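Local coordinates for protein gamma-glutamyl phosphate reductase (Saccharomyces cerevisiae, PDB 1VLU) that catalyses the NADPH-dependent reduction of L-gamma-glutamyl phosphate to glutamate semialdehyde and phosphate, the second step of proline biosynthesis from glutamate, at residues 248-253 with 371-376. Sequence-based numbering, arbitrary orientation.
Sequences EDADLI and AIVTEN
Ala-250 and Val-373 make the close-packed part of this contact, where the loop ahead of helix 252-261 lies against the end of strand 369-373. The CB of Ala-250 sits 3.3 Å from the backbone O of Val-373 and 4.0 Å from its CG1, the branch that also approaches the carbonyl of Asp-251. One step on, the CA atoms of Ala-250 and Thr-374 come within 3.9 Å, and the N of Glu-375 donates to the O of Asp-249 over 2.9 Å, entering well above the carbonyl plane. Two neighbouring strands of a parallel sheet, 242-246 and 369-373, thus remain joined beyond their ends as their continuations turn into helices 252-261 and 377-386, N-capped by Asp-251, whose OD1 accepts from the N of Lys-254, and Asn-376, consistent with the α/β fold of the aldehyde dehydrogenase family. In Thr-374, chi1 of -166° lays OG1 beside the carbonyl carbon, where it accepts from the N of Asn-376 in an ST turn; Asp-247 OD2 is also hydrogen-bonded to it. Polar links hold the outer, more exposed side. The ND2 of Asn-376 gives the OD2 of Asp-249 a 2.9 Å hydrogen bond, fairly straight at 163°, with carboxylate and amide nearly coplanar. An alanine replacing Asp-249 would take away this acceptor and is likely to leave the amide N-H of Asn-376 without its mate across the contact. At the other margin, a water accepts from the N of Asp-251 and donates to the OE2 of Glu-375; Lys-254, salt-bridged to that oxygen, probably eases its closeness to Asp-251 OD2, 4.7 Å away.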
loop_
_atom_site.group_PDB
_atom_site.type_symbol
_atom_site.label_atom_id
_atom_site.label_comp_id
_atom_site.label_asym_id
_atom_site.label_seq_id
_atom_site.Cartn_x
_atom_site.Cartn_y
_atom_site.Cartn_z
ATOM N N GLU A 248 -2.009 -27.793 21.715
ATOM C CA GLU A 248 -2.354 -28.908 22.588
ATOM C C GLU A 248 -1.158 -29.349 23.463
ATOM O O GLU A 248 -1.326 -29.613 24.647
ATOM C CB GLU A 248 -2.900 -30.064 21.752
ATOM C CG GLU A 248 -3.092 -31.342 22.534
ATOM C CD GLU A 248 -3.678 -32.470 21.711
ATOM O OE1 GLU A 248 -4.212 -32.204 20.604
ATOM O OE2 GLU A 248 -3.611 -33.632 22.189
ATOM N N ASP A 249 0.042 -29.382 22.881
ATOM C CA ASP A 249 1.260 -29.778 23.591
ATOM C C ASP A 249 2.140 -28.617 24.054
ATOM O O ASP A 249 3.345 -28.804 24.260
ATOM C CB ASP A 249 2.096 -30.719 22.732
ATOM C CG ASP A 249 1.310 -31.913 22.249
ATOM O OD1 ASP A 249 0.513 -32.474 23.038
ATOM O OD2 ASP A 249 1.498 -32.296 21.078
ATOM N N ALA A 250 1.549 -27.431 24.209
ATOM C CA ALA A 250 2.196 -26.329 24.912
ATOM C C ALA A 250 2.644 -26.723 26.318
ATOM O O ALA A 250 1.875 -27.305 27.095
ATOM C CB ALA A 250 1.271 -25.126 24.995
ATOM N N ASP A 251 3.902 -26.430 26.631
ATOM C CA ASP A 251 4.374 -26.446 28.007
ATOM C C ASP A 251 3.702 -25.286 28.739
ATOM O O ASP A 251 3.683 -24.147 28.232
ATOM C CB ASP A 251 5.889 -26.289 28.040
ATOM C CG ASP A 251 6.454 -26.343 29.451
ATOM O OD1 ASP A 251 6.215 -25.398 30.240
ATOM O OD2 ASP A 251 7.150 -27.333 29.760
ATOM N N LEU A 252 3.153 -25.576 29.917
ATOM C CA LEU A 252 2.355 -24.609 30.673
ATOM C C LEU A 252 3.178 -23.484 31.314
ATOM O O LEU A 252 2.741 -22.327 31.322
ATOM C CB LEU A 252 1.483 -25.319 31.718
ATOM C CG LEU A 252 0.603 -24.506 32.687
ATOM C CD1 LEU A 252 -0.651 -23.899 32.030
ATOM C CD2 LEU A 252 0.221 -25.377 33.849
ATOM N N ILE A 253 4.353 -23.818 31.843
ATOM C CA ILE A 253 5.269 -22.814 32.390
ATOM C C ILE A 253 5.721 -21.848 31.283
ATOM O O ILE A 253 5.638 -20.628 31.460
ATOM C CB ILE A 253 6.496 -23.462 33.098
ATOM C CG1 ILE A 253 6.049 -24.247 34.341
ATOM C CG2 ILE A 253 7.555 -22.395 33.448
ATOM C CD1 ILE A 253 6.864 -25.515 34.596
ATOM N N ALA A 371 3.620 -16.350 17.229
ATOM C CA ALA A 371 4.344 -17.304 18.022
ATOM C C ALA A 371 3.533 -18.578 18.192
ATOM O O ALA A 371 2.303 -18.530 18.268
ATOM C CB ALA A 371 4.677 -16.708 19.380
ATOM N N ILE A 372 4.225 -19.714 18.231
ATOM C CA ILE A 372 3.601 -20.956 18.645
ATOM C C ILE A 372 4.299 -21.449 19.906
ATOM O O ILE A 372 5.529 -21.454 19.983
ATOM C CB ILE A 372 3.575 -22.045 17.513
ATOM C CG1 ILE A 372 2.894 -23.334 18.007
ATOM C CG2 ILE A 372 5.009 -22.302 16.908
ATOM C CD1 ILE A 372 2.606 -24.380 16.927
ATOM N N VAL A 373 3.503 -21.823 20.904
ATOM C CA VAL A 373 4.021 -22.459 22.103
ATOM C C VAL A 373 3.623 -23.932 22.012
ATOM O O VAL A 373 2.440 -24.276 22.057
ATOM C CB VAL A 373 3.483 -21.781 23.396
ATOM C CG1 VAL A 373 4.176 -22.337 24.616
ATOM C CG2 VAL A 373 3.670 -20.259 23.322
ATOM N N THR A 374 4.616 -24.791 21.821
ATOM C CA THR A 374 4.385 -26.228 21.728
ATOM C C THR A 374 5.682 -26.987 21.981
ATOM O O THR A 374 6.767 -26.439 21.775
ATOM C CB THR A 374 3.766 -26.629 20.352
ATOM O OG1 THR A 374 3.259 -27.967 20.413
ATOM C CG2 THR A 374 4.780 -26.510 19.226
ATOM N N GLU A 375 5.555 -28.234 22.431
ATOM C CA GLU A 375 6.681 -29.174 22.514
ATOM C C GLU A 375 6.681 -30.138 21.324
ATOM O O GLU A 375 7.630 -30.891 21.117
ATOM C CB GLU A 375 6.640 -29.967 23.830
ATOM C CG GLU A 375 6.832 -29.117 25.100
ATOM C CD GLU A 375 8.061 -28.205 25.047
ATOM O OE1 GLU A 375 9.193 -28.720 24.899
ATOM O OE2 GLU A 375 7.892 -26.967 25.162
ATOM N N ASN A 376 5.599 -30.097 20.549
ATOM C CA ASN A 376 5.443 -30.886 19.332
ATOM C C ASN A 376 6.174 -30.228 18.138
ATOM O O ASN A 376 5.773 -29.166 17.658
ATOM C CB ASN A 376 3.944 -31.053 19.053
ATOM C CG ASN A 376 3.645 -32.198 18.120
ATOM O OD1 ASN A 376 4.155 -32.261 17.008
ATOM N ND2 ASN A 376 2.790 -33.104 18.563
HETATM O O HOH W 1 5.807 -25.309 24.792
#